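Local atomic coordinates of carbonic anhydrase (Porphyridium purpureum, PDB entry 1DDZ), a protein that probably catalyses the reversible hydration of carbon dioxide to hydrogencarbonate and a proton, as a zinc-dependent carbonic anhydrase of the beta class. Residues A353-L367 with N437-V451. Residues are numbered along the deposited sequence; the frame is centred on the assembly and turned at random.
Sequences ANQCIHSDMSFLSVL and NVLEQMHNVCATSIV
Gln441 OE1 accepts from the backbone N of Cys356 at 2.7 Å, with an N-H...O angle of 155° and the donor tilted out of the amide carbonyl plane. Its side chain is bent at chi2, which sets CG against Asn354 O and brings OE1 back to the loop. One helical turn on, Asn444 ND2 donates to Cys356 O at 3.0 Å, meeting that oxygen from above its carbonyl plane. Both polar backbone atoms of Cys356 are thus held by carboxamides of helix 426-447, while its SG turns to Val445 CG1. Asn444 ND2 sits over one face of the His358 imidazole, offset toward the rim, with amide and ring planes 43° apart; OD1 comes to 3.1 Å from CE1. Water 1, in the ring plane, joins His358 ND1 to Asn444 O, and NE2 bonds to Asp411 of the second subunit, so the ring is fixed at both nitrogens. In the second zinc-binding half of this beta-class anhydrase, the loop leads from strand 346-351 into helix 361-373, and at its start Asn354 lies beside the zinc ligand Cys328. Asp360 caps that helix through OD2 to Phe363 N. The Phe363 ring carries Cys356 CA over its centre, 3.8 Å above the plane, and meets Val445 CB at its edge. Farther along, Leu367 CD1 reaches Thr448 OG1 (3.5 Å) and CG2. Thr448 OG1, set between backbone N and carbonyl carbon (chi1 63°), donates to Val445 O and caps helix 449-456 by accepting from Val451 N. Ile450 CD1 packs against Leu364 CD2 and Leu367 CD1, at 4.2 and 4.0 Å, and touches Leu364 O.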
loop_
_atom_site.group_PDB
_atom_site.type_symbol
_atom_site.label_atom_id
_atom_site.label_comp_id
_atom_site.label_asym_id
_atom_site.label_seq_id
_atom_site.Cartn_x
_atom_site.Cartn_y
_atom_site.Cartn_z
ATOM N N ALA A 353 16.290 0.607 2.148
ATOM C CA ALA A 353 16.790 1.976 2.098
ATOM C C ALA A 353 16.128 2.926 3.091
ATOM O O ALA A 353 15.959 4.106 2.810
ATOM C CB ALA A 353 16.666 2.514 0.686
ATOM N N ASN A 354 15.724 2.386 4.237
ATOM C CA ASN A 354 15.096 3.153 5.315
ATOM C C ASN A 354 14.177 4.282 4.881
ATOM O O ASN A 354 14.299 5.419 5.370
ATOM C CB ASN A 354 16.154 3.662 6.313
ATOM C CG ASN A 354 17.391 4.235 5.632
ATOM O OD1 ASN A 354 18.316 3.496 5.315
ATOM N ND2 ASN A 354 17.407 5.542 5.403
ATOM N N GLN A 355 13.231 3.937 3.997
ATOM C CA GLN A 355 12.258 4.878 3.438
ATOM C C GLN A 355 11.115 5.210 4.393
ATOM O O GLN A 355 10.671 4.354 5.186
ATOM C CB GLN A 355 11.644 4.321 2.161
ATOM C CG GLN A 355 12.583 4.112 1.000
ATOM C CD GLN A 355 13.061 5.402 0.421
ATOM O OE1 GLN A 355 13.923 6.074 0.990
ATOM N NE2 GLN A 355 12.547 5.741 -0.738
ATOM N N CYS A 356 10.679 6.468 4.332
ATOM C CA CYS A 356 9.562 6.974 5.135
ATOM C C CYS A 356 8.637 7.673 4.159
ATOM O O CYS A 356 8.433 8.882 4.256
ATOM C CB CYS A 356 10.044 7.982 6.186
ATOM S SG CYS A 356 11.072 7.279 7.435
ATOM N N ILE A 357 8.116 6.914 3.200
ATOM C CA ILE A 357 7.229 7.425 2.181
ATOM C C ILE A 357 5.974 8.014 2.832
ATOM O O ILE A 357 5.447 7.446 3.792
ATOM C CB ILE A 357 6.931 6.308 1.187
ATOM C CG1 ILE A 357 8.245 5.895 0.507
ATOM C CG2 ILE A 357 5.876 6.726 0.198
ATOM C CD1 ILE A 357 8.214 4.541 -0.178
ATOM N N HIS A 358 5.547 9.188 2.354
ATOM C CA HIS A 358 4.386 9.908 2.900
ATOM C C HIS A 358 3.160 9.046 3.120
ATOM O O HIS A 358 2.537 9.100 4.179
ATOM C CB HIS A 358 3.951 11.058 1.979
ATOM C CG HIS A 358 4.949 12.161 1.859
ATOM N ND1 HIS A 358 5.422 12.842 2.953
ATOM C CD2 HIS A 358 5.532 12.727 0.778
ATOM C CE1 HIS A 358 6.250 13.791 2.557
ATOM N NE2 HIS A 358 6.333 13.740 1.241
ATOM N N SER A 359 2.809 8.274 2.094
ATOM C CA SER A 359 1.638 7.428 2.122
ATOM C C SER A 359 1.870 5.939 2.368
ATOM O O SER A 359 0.987 5.153 2.128
ATOM C CB SER A 359 0.905 7.608 0.821
ATOM O OG SER A 359 1.844 7.650 -0.225
ATOM N N ASP A 360 3.022 5.570 2.917
ATOM C CA ASP A 360 3.328 4.166 3.174
ATOM C C ASP A 360 2.667 3.642 4.452
ATOM O O ASP A 360 3.104 3.995 5.533
ATOM C CB ASP A 360 4.832 3.990 3.273
ATOM C CG ASP A 360 5.228 2.542 3.386
ATOM O OD1 ASP A 360 4.815 1.760 2.523
ATOM O OD2 ASP A 360 5.963 2.184 4.315
ATOM N N MET A 361 1.663 2.767 4.337
ATOM C CA MET A 361 0.935 2.229 5.491
ATOM C C MET A 361 1.789 1.419 6.445
ATOM O O MET A 361 1.583 1.496 7.662
ATOM C CB MET A 361 -0.294 1.415 5.061
ATOM C CG MET A 361 -1.442 2.260 4.531
ATOM S SD MET A 361 -2.191 3.291 5.815
ATOM C CE MET A 361 -3.053 2.021 6.795
ATOM N N SER A 362 2.738 0.645 5.934
ATOM C CA SER A 362 3.612 -0.112 6.835
ATOM C C SER A 362 4.377 0.864 7.743
ATOM O O SER A 362 4.504 0.652 8.944
ATOM C CB SER A 362 4.588 -0.997 6.050
ATOM O OG SER A 362 5.473 -1.657 6.940
ATOM N N PHE A 363 4.912 1.926 7.150
ATOM C CA PHE A 363 5.632 2.970 7.883
ATOM C C PHE A 363 4.677 3.742 8.825
ATOM O O PHE A 363 4.949 3.880 10.030
ATOM C CB PHE A 363 6.351 3.908 6.862
ATOM C CG PHE A 363 6.593 5.312 7.355
ATOM C CD1 PHE A 363 6.024 6.389 6.685
ATOM C CD2 PHE A 363 7.372 5.558 8.476
ATOM C CE1 PHE A 363 6.219 7.702 7.124
ATOM C CE2 PHE A 363 7.573 6.868 8.932
ATOM C CZ PHE A 363 6.992 7.940 8.246
ATOM N N LEU A 364 3.549 4.219 8.292
ATOM C CA LEU A 364 2.578 4.973 9.093
ATOM C C LEU A 364 2.015 4.219 10.298
ATOM O O LEU A 364 1.859 4.789 11.386
ATOM C CB LEU A 364 1.451 5.469 8.205
ATOM C CG LEU A 364 1.866 6.463 7.130
ATOM C CD1 LEU A 364 0.725 6.707 6.156
ATOM C CD2 LEU A 364 2.321 7.760 7.794
ATOM N N SER A 365 1.753 2.926 10.125
ATOM C CA SER A 365 1.219 2.092 11.204
ATOM C C SER A 365 2.212 1.949 12.345
ATOM O O SER A 365 1.833 2.043 13.510
ATOM C CB SER A 365 0.776 0.727 10.655
ATOM O OG SER A 365 -0.276 0.900 9.697
ATOM N N VAL A 366 3.487 1.730 12.023
ATOM C CA VAL A 366 4.523 1.613 13.061
ATOM C C VAL A 366 4.681 2.962 13.765
ATOM O O VAL A 366 4.742 3.014 14.995
ATOM C CB VAL A 366 5.906 1.194 12.481
ATOM C CG1 VAL A 366 6.937 1.162 13.566
ATOM C CG2 VAL A 366 5.841 -0.184 11.835
ATOM N N LEU A 367 4.721 4.046 12.979
ATOM C CA LEU A 367 4.866 5.417 13.494
ATOM C C LEU A 367 3.747 5.743 14.471
ATOM O O LEU A 367 4.001 6.102 15.618
ATOM C CB LEU A 367 4.801 6.429 12.341
ATOM C CG LEU A 367 5.766 7.616 12.212
ATOM C CD1 LEU A 367 5.058 8.734 11.512
ATOM C CD2 LEU A 367 6.306 8.092 13.541
ATOM N N ASN A 437 19.197 11.277 1.755
ATOM C CA ASN A 437 18.014 10.417 1.820
ATOM C C ASN A 437 17.499 10.368 3.263
ATOM O O ASN A 437 16.314 10.547 3.505
ATOM C CB ASN A 437 18.318 9.020 1.294
ATOM C CG ASN A 437 17.113 8.092 1.366
ATOM O OD1 ASN A 437 17.140 7.105 2.083
ATOM N ND2 ASN A 437 16.057 8.416 0.635
ATOM N N VAL A 438 18.408 10.239 4.223
ATOM C CA VAL A 438 18.053 10.229 5.654
ATOM C C VAL A 438 17.385 11.561 6.034
ATOM O O VAL A 438 16.373 11.583 6.745
ATOM C CB VAL A 438 19.324 10.030 6.557
ATOM C CG1 VAL A 438 19.001 10.238 8.012
ATOM C CG2 VAL A 438 19.884 8.655 6.377
ATOM N N LEU A 439 17.962 12.669 5.563
ATOM C CA LEU A 439 17.452 14.018 5.835
ATOM C C LEU A 439 16.025 14.172 5.258
ATOM O O LEU A 439 15.095 14.621 5.927
ATOM C CB LEU A 439 18.419 15.024 5.203
ATOM C CG LEU A 439 18.500 16.468 5.683
ATOM C CD1 LEU A 439 17.496 17.305 4.970
ATOM C CD2 LEU A 439 18.324 16.530 7.174
ATOM N N GLU A 440 15.864 13.733 4.024
ATOM C CA GLU A 440 14.596 13.788 3.334
ATOM C C GLU A 440 13.578 12.906 4.081
ATOM O O GLU A 440 12.442 13.314 4.301
ATOM C CB GLU A 440 14.809 13.297 1.907
ATOM C CG GLU A 440 13.964 13.972 0.835
ATOM C CD GLU A 440 14.343 15.435 0.595
ATOM O OE1 GLU A 440 13.777 16.317 1.266
ATOM O OE2 GLU A 440 15.178 15.712 -0.294
ATOM N N GLN A 441 14.005 11.729 4.553
ATOM C CA GLN A 441 13.094 10.823 5.274
ATOM C C GLN A 441 12.696 11.395 6.630
ATOM O O GLN A 441 11.561 11.234 7.054
ATOM C CB GLN A 441 13.670 9.410 5.395
ATOM C CG GLN A 441 14.030 8.786 4.048
ATOM C CD GLN A 441 12.972 9.007 2.987
ATOM O OE1 GLN A 441 11.809 8.696 3.193
ATOM N NE2 GLN A 441 13.374 9.542 1.845
ATOM N N MET A 442 13.612 12.107 7.284
ATOM C CA MET A 442 13.320 12.763 8.558
ATOM C C MET A 442 12.246 13.812 8.302
ATOM O O MET A 442 11.318 13.988 9.093
ATOM C CB MET A 442 14.516 13.536 9.050
ATOM C CG MET A 442 15.605 12.769 9.708
ATOM S SD MET A 442 16.961 13.971 9.896
ATOM C CE MET A 442 16.333 14.997 11.123
ATOM N N HIS A 443 12.427 14.566 7.221
ATOM C CA HIS A 443 11.484 15.599 6.846
ATOM C C HIS A 443 10.103 14.968 6.769
ATOM O O HIS A 443 9.187 15.448 7.426
ATOM C CB HIS A 443 11.865 16.223 5.502
ATOM C CG HIS A 443 11.201 17.544 5.236
ATOM N ND1 HIS A 443 11.693 18.459 4.327
ATOM C CD2 HIS A 443 10.073 18.094 5.742
ATOM C CE1 HIS A 443 10.897 19.509 4.278
ATOM N NE2 HIS A 443 9.904 19.314 5.126
ATOM N N ASN A 444 9.996 13.862 6.033
ATOM C CA ASN A 444 8.746 13.124 5.872
ATOM C C ASN A 444 8.122 12.708 7.206
ATOM O O ASN A 444 6.927 12.882 7.393
ATOM C CB ASN A 444 8.943 11.890 4.992
ATOM C CG ASN A 444 9.217 12.233 3.554
ATOM O OD1 ASN A 444 9.224 13.399 3.179
ATOM N ND2 ASN A 444 9.420 11.209 2.723
ATOM N N VAL A 445 8.893 12.193 8.163
ATOM C CA VAL A 445 8.244 11.827 9.425
ATOM C C VAL A 445 7.775 13.063 10.173
ATOM O O VAL A 445 6.743 13.027 10.818
ATOM C CB VAL A 445 9.047 10.798 10.342
ATOM C CG1 VAL A 445 10.248 10.240 9.651
ATOM C CG2 VAL A 445 9.369 11.338 11.700
ATOM N N CYS A 446 8.500 14.168 10.035
ATOM C CA CYS A 446 8.137 15.421 10.694
ATOM C C CYS A 446 6.844 15.984 10.111
ATOM O O CYS A 446 6.031 16.595 10.821
ATOM C CB CYS A 446 9.251 16.455 10.526
ATOM S SG CYS A 446 10.725 16.114 11.524
ATOM N N ALA A 447 6.666 15.770 8.812
ATOM C CA ALA A 447 5.500 16.239 8.101
ATOM C C ALA A 447 4.255 15.331 8.233
ATOM O O ALA A 447 3.183 15.729 7.809
ATOM C CB ALA A 447 5.857 16.477 6.630
ATOM N N THR A 448 4.370 14.160 8.850
ATOM C CA THR A 448 3.199 13.294 8.996
ATOM C C THR A 448 2.170 13.886 9.960
ATOM O O THR A 448 2.531 14.508 10.958
ATOM C CB THR A 448 3.552 11.902 9.546
ATOM O OG1 THR A 448 4.088 12.034 10.864
ATOM C CG2 THR A 448 4.539 11.181 8.647
ATOM N N SER A 449 0.891 13.612 9.718
ATOM C CA SER A 449 -0.172 14.093 10.609
ATOM C C SER A 449 0.091 13.606 12.033
ATOM O O SER A 449 -0.182 14.302 13.004
ATOM C CB SER A 449 -1.534 13.576 10.125
ATOM O OG SER A 449 -1.512 12.163 9.993
ATOM N N ILE A 450 0.727 12.446 12.129
ATOM C CA ILE A 450 1.058 11.791 13.398
ATOM C C ILE A 450 2.020 12.607 14.260
ATOM O O ILE A 450 1.745 12.873 15.423
ATOM C CB ILE A 450 1.629 10.362 13.120
ATOM C CG1 ILE A 450 0.579 9.522 12.378
ATOM C CG2 ILE A 450 2.064 9.694 14.399
ATOM C CD1 ILE A 450 1.087 8.216 11.761
ATOM N N VAL A 451 3.137 13.046 13.685
ATOM C CA VAL A 451 4.110 13.839 14.439
ATOM C C VAL A 451 3.594 15.265 14.660
ATOM O O VAL A 451 3.792 15.822 15.723
ATOM C CB VAL A 451 5.514 13.837 13.754
ATOM C CG1 VAL A 451 6.473 14.777 14.455
ATOM C CG2 VAL A 451 6.079 12.457 13.790
HETATM O O HOH W 1 4.971 13.085 5.517
#